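Local coordinates for Mgp-operon protein 3 (Mycoplasma pneumoniae, PDB 6RJ1), which probably acts in cell adhesion as a membrane-anchored extracellular adhesin that may bind host-cell sugars, at residues A[615-620]-A[663-668]. Residues are numbered along the deposited sequence; the frame is centred on the assembly and turned at random.
Sequences FAYVTP and GDDGVT
Tyr617 lays its ring on the first turn of helix 666-673, where Gly666 and Val667 receive it. Over one ring face stands Gly666, its CA 4.0 Å from the centroid of the Tyr617 ring and 25° off the ring normal, a CH-pi contact. The carbonyl carbon of Gly666 lies above the same ring but displaced toward the rim, so that Gly666, without a side chain, presents its backbone directly to the aromatic plane. Tyr617 holds CG anti to its carbonyl carbon (chi1 -77°), on the side of the backbone N; its CE1 is 3.7 Å from Gly666 CA. Val667 N approaches the ring obliquely, 3.5 Å from Tyr617 CD1. Nearer the main chain, Val667 CB is 4.1 Å from Tyr617 CB, and its CG2 branch, anti to the backbone N, lies 3.3 Å from Tyr617 O, a van der Waals contact. The helix start under the ring is organised by Asp665, the N-cap, whose OD2 accepts from Val667 N at 3.3 Å in a nearly straight bond that enters from above the carboxylate plane. Apolar, CH-pi and van der Waals contacts, without hydrogen bonds, thus join the two segments within the MgpC adhesin region. Further along the same helix Phe670 meets the Tyr617 ring, and the Tyr617 side chain also touches Leu608. Ala616 pairs with Phe609 in the two-stranded antiparallel sheet of 609-611 and 614-616, so the contact joins the end of this small hairpin to the N-terminal end of helix 666-673.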
loop_
_atom_site.group_PDB
_atom_site.type_symbol
_atom_site.label_atom_id
_atom_site.label_comp_id
_atom_site.label_asym_id
_atom_site.label_seq_id
_atom_site.Cartn_x
_atom_site.Cartn_y
_atom_site.Cartn_z
ATOM N N PHE A 615 -21.593 -25.285 5.269
ATOM C CA PHE A 615 -21.150 -24.073 5.945
ATOM C C PHE A 615 -20.929 -22.905 4.991
ATOM O O PHE A 615 -20.929 -23.080 3.774
ATOM C CB PHE A 615 -19.904 -24.337 6.820
ATOM C CG PHE A 615 -18.723 -25.004 6.148
ATOM C CD1 PHE A 615 -17.850 -24.270 5.347
ATOM C CD2 PHE A 615 -18.446 -26.348 6.369
ATOM C CE1 PHE A 615 -16.751 -24.885 4.735
ATOM C CE2 PHE A 615 -17.343 -26.963 5.759
ATOM C CZ PHE A 615 -16.503 -26.227 4.947
ATOM N N ALA A 616 -20.769 -21.703 5.566
ATOM C CA ALA A 616 -20.481 -20.430 4.906
ATOM C C ALA A 616 -19.875 -19.522 5.971
ATOM O O ALA A 616 -20.221 -19.637 7.158
ATOM C CB ALA A 616 -21.751 -19.808 4.346
ATOM N N TYR A 617 -18.945 -18.648 5.566
ATOM C CA TYR A 617 -18.307 -17.739 6.514
ATOM C C TYR A 617 -18.948 -16.335 6.509
ATOM O O TYR A 617 -18.468 -15.440 7.192
ATOM C CB TYR A 617 -16.784 -17.708 6.302
ATOM C CG TYR A 617 -16.092 -18.930 6.870
ATOM C CD1 TYR A 617 -15.786 -19.017 8.225
ATOM C CD2 TYR A 617 -15.742 -20.000 6.053
ATOM C CE1 TYR A 617 -15.143 -20.136 8.752
ATOM C CE2 TYR A 617 -15.102 -21.128 6.569
ATOM C CZ TYR A 617 -14.802 -21.190 7.921
ATOM O OH TYR A 617 -14.177 -22.299 8.444
ATOM N N VAL A 618 -20.071 -16.181 5.786
ATOM C CA VAL A 618 -20.835 -14.935 5.656
ATOM C C VAL A 618 -22.244 -15.105 6.220
ATOM O O VAL A 618 -22.776 -16.220 6.236
ATOM C CB VAL A 618 -20.910 -14.387 4.208
ATOM C CG1 VAL A 618 -20.810 -12.873 4.198
ATOM C CG2 VAL A 618 -19.859 -15.001 3.295
ATOM N N THR A 619 -22.862 -13.989 6.634
ATOM C CA THR A 619 -24.208 -13.959 7.196
ATOM C C THR A 619 -25.285 -14.317 6.168
ATOM O O THR A 619 -25.245 -13.820 5.040
ATOM C CB THR A 619 -24.484 -12.620 7.902
ATOM O OG1 THR A 619 -25.792 -12.656 8.468
ATOM C CG2 THR A 619 -24.348 -11.403 6.979
ATOM N N PRO A 620 -26.268 -15.163 6.540
ATOM C CA PRO A 620 -27.345 -15.492 5.590
ATOM C C PRO A 620 -28.433 -14.414 5.533
ATOM O O PRO A 620 -29.256 -14.442 4.626
ATOM C CB PRO A 620 -27.870 -16.843 6.086
ATOM C CG PRO A 620 -27.155 -17.110 7.412
ATOM C CD PRO A 620 -26.473 -15.853 7.828
ATOM N N GLY A 663 -7.182 -11.819 12.580
ATOM C CA GLY A 663 -7.804 -12.884 13.358
ATOM C C GLY A 663 -7.657 -14.223 12.674
ATOM O O GLY A 663 -8.138 -14.401 11.555
ATOM N N ASP A 664 -6.943 -15.145 13.322
ATOM C CA ASP A 664 -6.638 -16.494 12.850
ATOM C C ASP A 664 -7.913 -17.343 12.785
ATOM O O ASP A 664 -8.193 -18.154 13.671
ATOM C CB ASP A 664 -5.550 -17.114 13.743
ATOM C CG ASP A 664 -4.996 -18.421 13.244
ATOM O OD1 ASP A 664 -4.935 -18.606 12.007
ATOM O OD2 ASP A 664 -4.614 -19.261 14.090
ATOM N N ASP A 665 -8.709 -17.107 11.735
ATOM C CA ASP A 665 -10.000 -17.744 11.495
ATOM C C ASP A 665 -10.227 -17.929 9.981
ATOM O O ASP A 665 -9.492 -17.360 9.157
ATOM C CB ASP A 665 -11.119 -16.868 12.104
ATOM C CG ASP A 665 -12.459 -17.570 12.242
ATOM O OD1 ASP A 665 -12.594 -18.423 13.153
ATOM O OD2 ASP A 665 -13.370 -17.276 11.436
ATOM N N GLY A 666 -11.244 -18.719 9.646
ATOM C CA GLY A 666 -11.639 -18.993 8.273
ATOM C C GLY A 666 -12.187 -17.789 7.531
ATOM O O GLY A 666 -11.891 -17.618 6.347
ATOM N N VAL A 667 -12.984 -16.942 8.217
ATOM C CA VAL A 667 -13.613 -15.765 7.608
ATOM C C VAL A 667 -12.554 -14.799 7.025
ATOM O O VAL A 667 -12.701 -14.374 5.880
ATOM C CB VAL A 667 -14.648 -15.071 8.537
ATOM C CG1 VAL A 667 -14.002 -14.445 9.765
ATOM C CG2 VAL A 667 -15.486 -14.052 7.777
ATOM N N THR A 668 -11.468 -14.534 7.769
ATOM C CA THR A 668 -10.366 -13.661 7.341
ATOM C C THR A 668 -9.635 -14.249 6.120
ATOM O O THR A 668 -9.253 -13.498 5.219
ATOM C CB THR A 668 -9.447 -13.355 8.525
ATOM O OG1 THR A 668 -9.131 -14.591 9.149
ATOM C CG2 THR A 668 -10.109 -12.447 9.558
#